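Local coordinates for vanadium-dependent haloperoxidase (Zobellia galactanivorans, PDB 4CIT), which probably catalyses the oxidation of iodide by hydrogen peroxide, with bound vanadate as cofactor, as a bacterial member of the vanadium haloperoxidase family, at residues A[151-154]-A[155-159]; A[201-204]-A[205-208]; A[341-344]-A[345-349]; A[378-382]-A[383-387]; A[392-396]-A[397-401]. One frame throughout, in Å; residues are numbered along the deposited sequence.

Interaction 1: A[151-154]-A[155-159]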
loop_
_atom_site.group_PDB
_atom_site.type_symbol
_atom_site.label_atom_id
_atom_site.label_comp_id
_atom_site.label_asym_id
_atom_site.label_seq_id
_atom_site.Cartn_x
_atom_site.Cartn_y
_atom_site.Cartn_z
ATOM N N ASP A 151 -28.462 2.252 15.945
ATOM C CA ASP A 151 -28.844 1.173 15.007
ATOM C C ASP A 151 -27.773 1.048 13.950
ATOM O O ASP A 151 -27.403 -0.065 13.543
ATOM C CB ASP A 151 -30.190 1.451 14.334
ATOM C CG ASP A 151 -31.399 1.304 15.356
ATOM O OD1 ASP A 151 -31.233 0.616 16.355
ATOM O OD2 ASP A 151 -32.428 1.869 15.102
ATOM N N SER A 152 -27.270 2.199 13.510
ATOM C CA SER A 152 -26.229 2.212 12.468
ATOM C C SER A 152 -24.881 1.643 12.948
ATOM O O SER A 152 -24.184 0.811 12.244
ATOM C CB SER A 152 -26.077 3.601 11.845
ATOM O OG SER A 152 -27.290 4.096 11.381
ATOM N N LYS A 153 -24.472 2.086 14.133
ATOM C CA LYS A 153 -23.271 1.509 14.762
ATOM C C LYS A 153 -23.318 0.018 14.953
ATOM O O LYS A 153 -22.355 -0.735 14.694
ATOM C CB LYS A 153 -23.026 2.189 16.125
ATOM C CG LYS A 153 -21.875 1.539 16.884
ATOM C CD LYS A 153 -21.504 2.251 18.183
ATOM C CE LYS A 153 -22.557 2.222 19.187
ATOM N NZ LYS A 153 -22.090 1.179 20.148
ATOM N N ALA A 154 -24.490 -0.474 15.413
ATOM C CA ALA A 154 -24.685 -1.880 15.623
ATOM C C ALA A 154 -24.485 -2.686 14.344
ATOM O O ALA A 154 -23.878 -3.767 14.384
ATOM C CB ALA A 154 -26.061 -2.155 16.247
ATOM N N TYR A 155 -24.966 -2.198 13.226
ATOM C CA TYR A 155 -24.828 -2.901 11.944
ATOM C C TYR A 155 -23.351 -2.859 11.525
ATOM O O TYR A 155 -22.827 -3.884 11.068
ATOM C CB TYR A 155 -25.722 -2.339 10.886
ATOM C CG TYR A 155 -25.644 -3.047 9.559
ATOM C CD1 TYR A 155 -25.751 -4.399 9.484
ATOM C CD2 TYR A 155 -25.370 -2.360 8.429
ATOM C CE1 TYR A 155 -25.599 -5.046 8.295
ATOM C CE2 TYR A 155 -25.200 -3.007 7.208
ATOM C CZ TYR A 155 -25.265 -4.327 7.179
ATOM O OH TYR A 155 -25.127 -5.043 6.019
ATOM N N GLY A 156 -22.745 -1.688 11.585
ATOM C CA GLY A 156 -21.296 -1.564 11.292
ATOM C C GLY A 156 -20.405 -2.538 12.072
ATOM O O GLY A 156 -19.507 -3.172 11.520
ATOM N N LEU A 157 -20.695 -2.719 13.357
ATOM C CA LEU A 157 -19.982 -3.622 14.183
ATOM C C LEU A 157 -20.284 -5.097 13.871
ATOM O O LEU A 157 -19.369 -5.946 13.942
ATOM C CB LEU A 157 -20.175 -3.291 15.655
ATOM C CG LEU A 157 -19.647 -1.911 16.178
ATOM C CD1 LEU A 157 -19.947 -1.784 17.668
ATOM C CD2 LEU A 157 -18.171 -1.717 15.933
ATOM N N GLN A 158 -21.503 -5.414 13.482
ATOM C CA GLN A 158 -21.811 -6.759 13.047
ATOM C C GLN A 158 -21.043 -7.123 11.806
ATOM O O GLN A 158 -20.514 -8.229 11.693
ATOM C CB GLN A 158 -23.335 -6.935 12.827
ATOM C CG GLN A 158 -23.750 -8.284 12.507
ATOM C CD GLN A 158 -25.240 -8.327 12.115
ATOM O OE1 GLN A 158 -25.859 -7.310 11.807
ATOM N NE2 GLN A 158 -25.775 -9.512 12.089
ATOM N N VAL A 159 -21.005 -6.215 10.864
ATOM C CA VAL A 159 -20.207 -6.451 9.622
ATOM C C VAL A 159 -18.700 -6.584 9.983
ATOM O O VAL A 159 -18.022 -7.430 9.432
ATOM C CB VAL A 159 -20.486 -5.398 8.571
ATOM C CG1 VAL A 159 -19.521 -5.586 7.382
ATOM C CG2 VAL A 159 -21.970 -5.464 8.127
#
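A first torsion of 174° on Lys153 carries CG away from the amide nitrogen, while on Leu157 (chi1 -63°) CG lies beside it; with these settings the two side chains meet one turn apart on helix 146-167. Lys153 CG rests 3.9 Å from Leu157 CD1, so the aliphatic root of the lysine does the touching while its chain bends away toward the amine. Leu157 also leans on Val114 and Glu118 of helix 108-123, and its CG sits over the backbone, 3.3 Å from Lys153 O. That carbonyl takes the amide of the same leucine, Leu157 N to Lys153 O at 2.9 Å, one rung of a regular alpha-helical ladder in which each N-H reaches back four residues. The straightest rung joins Gly156 N to Ser152 O (3.0 Å, 175° at the hydrogen), and the longest joins Tyr155 N to Asp151 O at 3.3 Å.

One flank of the helix, carrying Ser152, Tyr155 and Val159, is buried against the fold. Ser152 OG bonds to Leu148 O one turn earlier and to Asn107 N. Tyr155 packs its side chain against Ile97, Ala111 and Ile76, and its hydroxyl bonds to Pro98 O. One face of that tyrosine ring takes Val159 from the next turn, with CG2 lying 3.5 Å above the ring plane and displaced toward its rim.

Interaction 2: A[201-204]-A[205-208]; sequences GIEP and HWNK
The chain folds back at Glu203 in a type I beta turn that ends at Trp206, closed by Trp206 N donating to Glu203 O at 3.0 Å from well above the carbonyl plane (57° out of it). Glu203 enters the turn with positive phi, and a short 3-10 segment follows, where Lys208 N reaches His205 O.

The side chains at the two ends of the turn meet on one side of it. Glu203, bent at its second torsion (chi2 -66°), brings OE1 to the edge of the Trp206 indole near the ring plane, 3.5 Å from CE3, with the carboxylate steeply inclined to the ring at 71°. In the middle of the turn, the Pro204 ring and the His205 imidazole lie obliquely across each other; His205 CD2 comes to 4.0 Å from Pro204 CG.

Two waters lace the turn together. One donates to Glu203 OE1 (2.7 Å) and accepts from His205 N; the other donates to Pro204 O (2.8 Å) and accepts from Asn207 N, whose residue is tied in turn through ND2 to Asp330 of helix 307-335. Glu203 OE1 also makes a salt bridge with Arg176 NH2. With an arginine, a water and the hydrogen-bearing rim of the indole all directed at one oxygen, Glu203 is likely to stay ionised, its charge largely met within the fold.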
loop_
_atom_site.group_PDB
_atom_site.type_symbol
_atom_site.label_atom_id
_atom_site.label_comp_id
_atom_site.label_asym_id
_atom_site.label_seq_id
_atom_site.Cartn_x
_atom_site.Cartn_y
_atom_site.Cartn_z
ATOM N N GLY A 201 16.239 -9.483 7.712
ATOM C CA GLY A 201 15.308 -9.222 6.630
ATOM C C GLY A 201 13.864 -9.123 7.117
ATOM O O GLY A 201 13.364 -9.989 7.864
ATOM N N ILE A 202 13.152 -8.120 6.650
ATOM C CA ILE A 202 11.723 -7.941 6.993
ATOM C C ILE A 202 10.852 -8.944 6.325
ATOM O O ILE A 202 10.881 -9.131 5.106
ATOM C CB ILE A 202 11.240 -6.530 6.546
ATOM C CG1 ILE A 202 12.113 -5.494 7.252
ATOM C CG2 ILE A 202 9.746 -6.320 6.715
ATOM C CD1 ILE A 202 12.052 -5.395 8.754
ATOM N N GLU A 203 9.980 -9.559 7.117
ATOM C CA GLU A 203 8.859 -10.378 6.578
ATOM C C GLU A 203 9.215 -11.487 5.526
ATOM O O GLU A 203 8.638 -11.573 4.491
ATOM C CB GLU A 203 7.631 -9.539 6.151
ATOM C CG GLU A 203 6.998 -8.704 7.245
ATOM C CD GLU A 203 6.348 -9.520 8.383
ATOM O OE1 GLU A 203 6.011 -10.751 8.247
ATOM O OE2 GLU A 203 6.096 -8.925 9.446
ATOM N N PRO A 204 10.117 -12.369 5.885
ATOM C CA PRO A 204 10.581 -13.420 4.985
ATOM C C PRO A 204 9.461 -14.295 4.491
ATOM O O PRO A 204 9.534 -14.909 3.416
ATOM C CB PRO A 204 11.659 -14.118 5.825
ATOM C CG PRO A 204 11.263 -13.793 7.299
ATOM C CD PRO A 204 10.775 -12.392 7.220
ATOM N N HIS A 205 8.444 -14.452 5.344
ATOM C CA HIS A 205 7.272 -15.252 5.025
ATOM C C HIS A 205 6.055 -14.503 4.624
ATOM O O HIS A 205 4.958 -15.053 4.714
ATOM C CB HIS A 205 6.927 -16.201 6.255
ATOM C CG HIS A 205 8.106 -17.044 6.652
ATOM N ND1 HIS A 205 8.632 -17.992 5.803
ATOM C CD2 HIS A 205 8.911 -17.015 7.742
ATOM C CE1 HIS A 205 9.674 -18.572 6.393
ATOM N NE2 HIS A 205 9.840 -18.023 7.577
ATOM N N TRP A 206 6.175 -13.296 4.100
ATOM C CA TRP A 206 4.976 -12.579 3.630
ATOM C C TRP A 206 4.322 -13.330 2.499
ATOM O O TRP A 206 3.091 -13.248 2.371
ATOM C CB TRP A 206 5.303 -11.157 3.225
ATOM C CG TRP A 206 4.162 -10.244 3.269
ATOM C CD1 TRP A 206 3.499 -9.685 2.216
ATOM C CD2 TRP A 206 3.435 -9.900 4.444
ATOM N NE1 TRP A 206 2.405 -8.946 2.670
ATOM C CE2 TRP A 206 2.329 -9.116 4.043
ATOM C CE3 TRP A 206 3.582 -10.233 5.831
ATOM C CZ2 TRP A 206 1.436 -8.593 4.970
ATOM C CZ3 TRP A 206 2.673 -9.728 6.740
ATOM C CH2 TRP A 206 1.589 -8.968 6.304
ATOM N N ASN A 207 5.075 -14.176 1.737
ATOM C CA ASN A 207 4.474 -15.013 0.744
ATOM C C ASN A 207 3.553 -16.100 1.243
ATOM O O ASN A 207 2.948 -16.803 0.426
ATOM C CB ASN A 207 5.506 -15.504 -0.260
ATOM C CG ASN A 207 6.428 -16.485 0.293
ATOM O OD1 ASN A 207 6.476 -16.696 1.530
ATOM N ND2 ASN A 207 7.239 -17.114 -0.607
ATOM N N LYS A 208 3.465 -16.246 2.561
ATOM C CA LYS A 208 2.551 -17.239 3.155
ATOM C C LYS A 208 1.240 -16.637 3.640
ATOM O O LYS A 208 0.404 -17.372 4.169
ATOM C CB LYS A 208 3.236 -17.936 4.308
ATOM C CG LYS A 208 4.490 -18.633 3.914
ATOM C CD LYS A 208 4.295 -19.767 3.000
ATOM C CE LYS A 208 5.647 -20.471 2.709
ATOM N NZ LYS A 208 5.846 -20.598 1.219
HETATM O O HOH W 1 7.241 -13.097 7.718
HETATM O O HOH W 2 8.154 -13.835 1.282
#

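Interaction 3: A[341-344]-A[345-349]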
loop_
_atom_site.group_PDB
_atom_site.type_symbol
_atom_site.label_atom_id
_atom_site.label_comp_id
_atom_site.label_asym_id
_atom_site.label_seq_id
_atom_site.Cartn_x
_atom_site.Cartn_y
_atom_site.Cartn_z
ATOM N N GLU A 341 25.066 -1.473 -2.280
ATOM C CA GLU A 341 26.151 -0.969 -1.419
ATOM C C GLU A 341 27.086 -2.059 -0.941
ATOM O O GLU A 341 28.300 -1.810 -0.790
ATOM C CB GLU A 341 25.622 -0.166 -0.225
ATOM C CG GLU A 341 24.892 -0.937 0.839
ATOM C CD GLU A 341 24.679 -0.018 2.061
ATOM O OE1 GLU A 341 25.631 0.308 2.826
ATOM O OE2 GLU A 341 23.590 0.518 2.186
ATOM N N THR A 342 26.550 -3.221 -0.610
ATOM C CA THR A 342 27.329 -4.373 -0.124
ATOM C C THR A 342 28.399 -4.795 -1.160
ATOM O O THR A 342 29.587 -4.908 -0.824
ATOM C CB THR A 342 26.404 -5.528 0.161
ATOM O OG1 THR A 342 25.271 -5.037 0.946
ATOM C CG2 THR A 342 27.159 -6.622 0.913
ATOM N N VAL A 343 28.011 -4.906 -2.435
ATOM C CA VAL A 343 28.926 -5.351 -3.463
ATOM C C VAL A 343 29.900 -4.240 -3.783
ATOM O O VAL A 343 31.117 -4.478 -3.915
ATOM C CB VAL A 343 28.195 -5.778 -4.780
ATOM C CG1 VAL A 343 29.181 -6.466 -5.686
ATOM C CG2 VAL A 343 27.024 -6.746 -4.446
ATOM N N ILE A 344 29.398 -3.034 -3.797
ATOM C CA ILE A 344 30.291 -1.897 -4.114
ATOM C C ILE A 344 31.328 -1.742 -2.986
ATOM O O ILE A 344 32.539 -1.555 -3.293
ATOM C CB ILE A 344 29.503 -0.585 -4.380
ATOM C CG1 ILE A 344 28.724 -0.671 -5.743
ATOM C CG2 ILE A 344 30.459 0.598 -4.297
ATOM C CD1 ILE A 344 27.595 0.310 -5.741
ATOM N N ASN A 345 30.921 -1.731 -1.716
ATOM C CA ASN A 345 31.882 -1.509 -0.637
ATOM C C ASN A 345 32.872 -2.688 -0.469
ATOM O O ASN A 345 34.056 -2.435 -0.151
ATOM C CB ASN A 345 31.222 -1.225 0.691
ATOM C CG ASN A 345 30.521 0.122 0.699
ATOM O OD1 ASN A 345 30.971 1.122 0.039
ATOM N ND2 ASN A 345 29.544 0.205 1.462
ATOM N N GLN A 346 32.447 -3.920 -0.764
ATOM C CA GLN A 346 33.320 -5.071 -0.658
ATOM C C GLN A 346 34.272 -5.286 -1.840
ATOM O O GLN A 346 35.358 -5.903 -1.658
ATOM C CB GLN A 346 32.537 -6.358 -0.300
ATOM C CG GLN A 346 32.053 -6.345 1.133
ATOM C CD GLN A 346 30.882 -7.292 1.527
ATOM O OE1 GLN A 346 30.779 -8.340 1.055
ATOM N NE2 GLN A 346 30.020 -6.845 2.396
ATOM N N HIS A 347 33.913 -4.807 -3.024
ATOM C CA HIS A 347 34.695 -5.117 -4.215
ATOM C C HIS A 347 35.112 -3.968 -5.047
ATOM O O HIS A 347 35.984 -4.175 -5.894
ATOM C CB HIS A 347 33.953 -6.147 -5.081
ATOM C CG HIS A 347 33.614 -7.378 -4.341
ATOM N ND1 HIS A 347 34.563 -8.351 -4.066
ATOM C CD2 HIS A 347 32.461 -7.806 -3.771
ATOM C CE1 HIS A 347 34.023 -9.302 -3.325
ATOM N NE2 HIS A 347 32.740 -9.008 -3.151
ATOM N N ILE A 348 34.520 -2.782 -4.910
ATOM C CA ILE A 348 34.800 -1.691 -5.795
ATOM C C ILE A 348 35.409 -0.486 -5.110
ATOM O O ILE A 348 36.410 0.066 -5.596
ATOM C CB ILE A 348 33.519 -1.233 -6.532
ATOM C CG1 ILE A 348 32.866 -2.431 -7.236
ATOM C CG2 ILE A 348 33.805 -0.031 -7.411
ATOM C CD1 ILE A 348 33.625 -3.092 -8.317
ATOM N N ASP A 349 34.761 0.021 -4.040
ATOM C CA ASP A 349 35.089 1.353 -3.493
ATOM C C ASP A 349 34.580 1.307 -2.048
ATOM O O ASP A 349 33.367 1.317 -1.804
ATOM C CB ASP A 349 34.433 2.451 -4.308
ATOM C CG ASP A 349 34.741 3.868 -3.825
ATOM O OD1 ASP A 349 35.145 4.080 -2.648
ATOM O OD2 ASP A 349 34.453 4.798 -4.636
#
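Thr342 and Gln346 run alongside each other in the same direction, one turn apart on the short helix 340-347, which ends within this contact. Gln346 N donates to Thr342 O at 3.0 Å, and the glutamine chain then runs on past that carbonyl until NE2 stands against Thr342 CG2, a tight 3.2 Å. The methyl is there because it, and not the hydroxyl, takes the place anti to the backbone N. NE2 finds a weak hydrogen bond with Gln192 OE1.

The backbone amides are paired in sequence: Asn345 N to Glu341 O at 2.8 Å, and His347 N to Val343 O along a more bent path, 135° at the hydrogen. Here the helix runs out, and Ile344 O serves two donors. Ile348 N makes the usual four-residue bond, while Asp349 N adds a straighter one from five residues on (164°), the two reaching the oxygen from opposite faces of the carbonyl plane. The chain is thereby pinned as it leaves the helix.

Acidic ends are met outside the helix. Glu341 OE2 pairs with Thr358 OG1; Asp349 OD1 is hydrogen-bonded to Ser351 OG and OD2 to Tyr244 OH of helix 235-253. On that same flank Val343 and Ile344 pack against Leu240. Val343 also touches His347 obliquely, CG1 lying 4.0 Å from CD2, and Val343 O sits at the imidazole edge, near the ring plane, 3.6 Å from that same His347 CD2.

Interaction 4: A[378-382]-A[383-387]; sequences VLTEV and FGDNF
Phe383 takes the main apolar contact at the C-terminal end of helix 367-383. Its CG lies beside the backbone N (chi1 -65°), which swings the ring back along the preceding turn. Val382 CG1 then stands over the centre of that ring in a CH-pi contact, 3.7 Å from the centroid and only 10° off the normal. Leu379, running alongside, offers CD2 to Phe383 CE2 at 4.1 Å.

Two backbone bonds finish the helix. Phe383 N donates to Leu379 O at 2.8 Å, and Gly384 N makes a weak, bent bond to Thr380 O. Gly384 is the first residue to leave the helical path; its positive phi would drive a side chain into the preceding carbonyl oxygen.

Water-mediated contact comes next. One water donates to both Thr380 OG1 (2.9 Å) and Asp385 OD1 (2.8 Å), carrying the helix end across to the outgoing chain, while Thr380 OG1 is also bonded to Ser376 O. Nearby, Thr380 CG2 touches Asp385 CB at 4.0 Å.

Replacing Phe383 with an alanine would probably leave Val382 CG1 and Leu379 CD2 without their aromatic partner and open a gap between helices. The ring reaches Ala313 of helix 307-335, Ala299 of helix 288-302 and Phe407 of helix 407-420, so the helix terminates wedged among three others before the chain runs on to strand 389-391.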
loop_
_atom_site.group_PDB
_atom_site.type_symbol
_atom_site.label_atom_id
_atom_site.label_comp_id
_atom_site.label_asym_id
_atom_site.label_seq_id
_atom_site.Cartn_x
_atom_site.Cartn_y
_atom_site.Cartn_z
ATOM N N VAL A 378 -4.567 0.458 -11.274
ATOM C CA VAL A 378 -5.893 0.595 -10.663
ATOM C C VAL A 378 -6.417 2.005 -10.734
ATOM O O VAL A 378 -7.555 2.200 -11.192
ATOM C CB VAL A 378 -5.911 0.100 -9.172
ATOM C CG1 VAL A 378 -7.283 0.358 -8.558
ATOM C CG2 VAL A 378 -5.589 -1.365 -9.159
ATOM N N LEU A 379 -5.602 3.007 -10.389
ATOM C CA LEU A 379 -6.096 4.377 -10.386
ATOM C C LEU A 379 -6.344 4.874 -11.804
ATOM O O LEU A 379 -7.257 5.680 -12.040
ATOM C CB LEU A 379 -5.113 5.315 -9.625
ATOM C CG LEU A 379 -5.064 4.960 -8.118
ATOM C CD1 LEU A 379 -4.014 5.850 -7.448
ATOM C CD2 LEU A 379 -6.351 5.076 -7.352
ATOM N N THR A 380 -5.499 4.416 -12.723
ATOM C CA THR A 380 -5.748 4.746 -14.138
ATOM C C THR A 380 -7.092 4.174 -14.607
ATOM O O THR A 380 -7.852 4.819 -15.315
ATOM C CB THR A 380 -4.618 4.297 -14.993
ATOM O OG1 THR A 380 -3.411 4.916 -14.489
ATOM C CG2 THR A 380 -4.869 4.656 -16.500
ATOM N N GLU A 381 -7.412 2.975 -14.192
ATOM C CA GLU A 381 -8.655 2.342 -14.563
ATOM C C GLU A 381 -9.831 3.062 -13.905
ATOM O O GLU A 381 -10.839 3.280 -14.578
ATOM C CB GLU A 381 -8.720 0.893 -14.156
ATOM C CG GLU A 381 -9.975 0.129 -14.659
ATOM C CD GLU A 381 -11.254 0.267 -13.810
ATOM O OE1 GLU A 381 -11.198 0.177 -12.553
ATOM O OE2 GLU A 381 -12.366 0.488 -14.432
ATOM N N VAL A 382 -9.693 3.484 -12.668
ATOM C CA VAL A 382 -10.822 4.178 -11.976
ATOM C C VAL A 382 -11.028 5.605 -12.398
ATOM O O VAL A 382 -12.211 6.009 -12.682
ATOM C CB VAL A 382 -10.659 4.072 -10.429
ATOM C CG1 VAL A 382 -11.627 4.963 -9.643
ATOM C CG2 VAL A 382 -10.712 2.670 -10.016
ATOM N N PHE A 383 -9.958 6.401 -12.480
ATOM C CA PHE A 383 -10.002 7.835 -12.642
ATOM C C PHE A 383 -9.525 8.333 -14.012
ATOM O O PHE A 383 -9.752 9.484 -14.369
ATOM C CB PHE A 383 -9.194 8.538 -11.585
ATOM C CG PHE A 383 -9.717 8.376 -10.205
ATOM C CD1 PHE A 383 -10.920 8.985 -9.852
ATOM C CD2 PHE A 383 -9.014 7.654 -9.264
ATOM C CE1 PHE A 383 -11.398 8.916 -8.524
ATOM C CE2 PHE A 383 -9.546 7.507 -7.960
ATOM C CZ PHE A 383 -10.702 8.187 -7.615
ATOM N N GLY A 384 -8.889 7.451 -14.760
ATOM C CA GLY A 384 -8.517 7.718 -16.172
ATOM C C GLY A 384 -7.014 7.989 -16.292
ATOM O O GLY A 384 -6.291 8.136 -15.284
ATOM N N ASP A 385 -6.545 7.911 -17.541
ATOM C CA ASP A 385 -5.166 8.269 -17.933
ATOM C C ASP A 385 -5.086 9.705 -18.067
ATOM O O ASP A 385 -6.086 10.390 -18.123
ATOM C CB ASP A 385 -4.717 7.532 -19.230
ATOM C CG ASP A 385 -3.143 7.479 -19.404
ATOM O OD1 ASP A 385 -2.359 7.761 -18.451
ATOM O OD2 ASP A 385 -2.733 7.136 -20.548
ATOM N N ASN A 386 -3.858 10.222 -18.055
ATOM C CA ASN A 386 -3.655 11.650 -18.135
ATOM C C ASN A 386 -4.348 12.428 -17.018
ATOM O O ASN A 386 -4.849 13.532 -17.202
ATOM C CB ASN A 386 -3.982 12.198 -19.557
ATOM C CG ASN A 386 -2.981 11.747 -20.585
ATOM O OD1 ASN A 386 -1.850 11.348 -20.263
ATOM N ND2 ASN A 386 -3.397 11.754 -21.849
ATOM N N PHE A 387 -4.374 11.820 -15.804
ATOM C CA PHE A 387 -4.969 12.442 -14.664
ATOM C C PHE A 387 -3.887 13.272 -13.966
ATOM O O PHE A 387 -2.982 12.726 -13.292
ATOM C CB PHE A 387 -5.534 11.384 -13.678
ATOM C CG PHE A 387 -6.356 11.941 -12.595
ATOM C CD1 PHE A 387 -5.764 12.415 -11.440
ATOM C CD2 PHE A 387 -7.732 12.005 -12.695
ATOM C CE1 PHE A 387 -6.513 12.982 -10.425
ATOM C CE2 PHE A 387 -8.498 12.553 -11.674
ATOM C CZ PHE A 387 -7.889 13.038 -10.535
HETATM O O HOH W 3 -1.893 6.973 -15.824
#

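Interaction 5: A[392-396]-A[397-401]; sequences DTEVP and YGLPI
Glu394 O is gripped by two amides, Tyr397 N at 2.8 Å and Leu399 N at 3.2 Å, which approach from opposite faces of its carbonyl plane. Both bonds belong to the loop joining the antiparallel strands 389-391 and 402-404, and they curl the chain tightly round this oxygen; Gly398, with positive phi, lets it turn between them. Val395 CA adds a C-H...O contact to Leu399 O at 3.3 Å.

The Tyr397 ring is set by its neighbours. Pro396 CB lies over its centre, a CH-pi contact 4.0 Å from the centroid, while Thr393 O comes to the edge in the ring plane, 3.5 Å from CD2. A serine in place of Tyr397 would probably strip the proline of its aromatic partner and leave Thr393 O without the ring edge beside it. Glu394 and Leu399 run side by side, CB to CB at 3.6 Å, and Val395 CG2 meets Ile401 CG1 at 3.8 Å.

A water accepts from Glu394 N and donates to Pro400 O, bridging the two arms of the loop. Glu394 thus has both backbone polar atoms engaged, consistent with a loop held by main-chain bonds around this residue as well as by the packing of Tyr397, Leu399 and Ile401.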
loop_
_atom_site.group_PDB
_atom_site.type_symbol
_atom_site.label_atom_id
_atom_site.label_comp_id
_atom_site.label_asym_id
_atom_site.label_seq_id
_atom_site.Cartn_x
_atom_site.Cartn_y
_atom_site.Cartn_z
ATOM N N ASP A 392 0.659 16.296 -2.553
ATOM C CA ASP A 392 1.038 16.889 -1.245
ATOM C C ASP A 392 1.082 15.885 -0.098
ATOM O O ASP A 392 1.105 16.266 1.089
ATOM C CB ASP A 392 0.111 18.047 -0.866
ATOM C CG ASP A 392 -1.297 17.606 -0.505
ATOM O OD1 ASP A 392 -1.653 16.464 -0.834
ATOM O OD2 ASP A 392 -2.094 18.501 -0.020
ATOM N N THR A 393 1.240 14.597 -0.428
ATOM C CA THR A 393 1.182 13.567 0.588
ATOM C C THR A 393 2.340 13.598 1.558
ATOM O O THR A 393 2.158 13.177 2.700
ATOM C CB THR A 393 1.115 12.147 -0.014
ATOM O OG1 THR A 393 2.278 11.891 -0.813
ATOM C CG2 THR A 393 -0.098 11.988 -0.859
ATOM N N GLU A 394 3.489 14.089 1.120
ATOM C CA GLU A 394 4.732 14.110 1.846
ATOM C C GLU A 394 4.963 15.430 2.559
ATOM O O GLU A 394 5.893 15.529 3.354
ATOM C CB GLU A 394 5.906 13.843 0.888
ATOM C CG GLU A 394 5.884 12.490 0.121
ATOM C CD GLU A 394 6.173 11.242 1.009
ATOM O OE1 GLU A 394 6.865 11.377 2.038
ATOM O OE2 GLU A 394 5.856 10.099 0.653
ATOM N N VAL A 395 4.072 16.426 2.356
ATOM C CA VAL A 395 4.208 17.671 3.063
ATOM C C VAL A 395 4.285 17.500 4.574
ATOM O O VAL A 395 5.068 18.145 5.189
ATOM C CB VAL A 395 3.151 18.706 2.613
ATOM C CG1 VAL A 395 3.174 19.983 3.440
ATOM C CG2 VAL A 395 3.367 19.087 1.154
ATOM N N PRO A 396 3.441 16.701 5.201
ATOM C CA PRO A 396 3.619 16.542 6.666
ATOM C C PRO A 396 4.856 15.783 7.119
ATOM O O PRO A 396 5.071 15.668 8.359
ATOM C CB PRO A 396 2.433 15.644 7.046
ATOM C CG PRO A 396 1.462 15.851 5.974
ATOM C CD PRO A 396 2.261 15.949 4.725
ATOM N N TYR A 397 5.668 15.266 6.166
ATOM C CA TYR A 397 6.820 14.379 6.437
ATOM C C TYR A 397 8.065 15.044 5.911
ATOM O O TYR A 397 8.983 14.368 5.524
ATOM C CB TYR A 397 6.591 12.962 5.798
ATOM C CG TYR A 397 5.312 12.437 6.270
ATOM C CD1 TYR A 397 5.155 12.089 7.594
ATOM C CD2 TYR A 397 4.207 12.346 5.435
ATOM C CE1 TYR A 397 3.925 11.669 8.098
ATOM C CE2 TYR A 397 2.956 11.908 5.937
ATOM C CZ TYR A 397 2.813 11.589 7.251
ATOM O OH TYR A 397 1.607 11.122 7.744
ATOM N N GLY A 398 8.056 16.370 5.794
ATOM C CA GLY A 398 9.290 17.091 5.563
ATOM C C GLY A 398 9.558 17.530 4.155
ATOM O O GLY A 398 10.607 18.184 3.918
ATOM N N LEU A 399 8.665 17.173 3.200
ATOM C CA LEU A 399 8.945 17.360 1.751
ATOM C C LEU A 399 8.024 18.397 1.065
ATOM O O LEU A 399 6.965 18.753 1.578
ATOM C CB LEU A 399 8.773 16.004 1.060
ATOM C CG LEU A 399 9.909 15.075 1.538
ATOM C CD1 LEU A 399 9.421 13.717 1.879
ATOM C CD2 LEU A 399 11.018 15.018 0.535
ATOM N N PRO A 400 8.392 18.842 -0.110
ATOM C CA PRO A 400 7.586 19.719 -0.886
ATOM C C PRO A 400 6.497 18.959 -1.657
ATOM O O PRO A 400 6.417 17.718 -1.558
ATOM C CB PRO A 400 8.532 20.313 -1.923
ATOM C CG PRO A 400 9.653 19.300 -1.985
ATOM C CD PRO A 400 9.685 18.501 -0.752
ATOM N N ILE A 401 5.682 19.728 -2.386
ATOM C CA ILE A 401 4.682 19.161 -3.310
ATOM C C ILE A 401 5.434 18.821 -4.600
ATOM O O ILE A 401 6.247 19.584 -5.115
ATOM C CB ILE A 401 3.546 20.175 -3.623
ATOM C CG1 ILE A 401 2.791 20.464 -2.321
ATOM C CG2 ILE A 401 2.575 19.749 -4.714
ATOM C CD1 ILE A 401 1.831 21.614 -2.404
HETATM O O HOH W 4 4.221 16.112 -0.993
#

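All five contacts are local, and they follow one another along the chain without nesting or crossing. Interaction 1 lies within helix 146-167, near the sodium-binding end of the molecule. Interaction 2 closes a turn in the long loop before helix 235-253, and interaction 3 ends helix 340-347 on the far side of the chain's centre from interaction 1, their centres about 57 Å apart. Interaction 4 brings helix 367-383 to its end; interaction 5 folds the loop of the small two-stranded sheet that follows, about 10 Å away between nearest atoms. Interactions 3, 4 and 5 share the PAP2 superfamily region, and side chains of 2, 3 and 5 come within about 10-12 Å of bound vanadate.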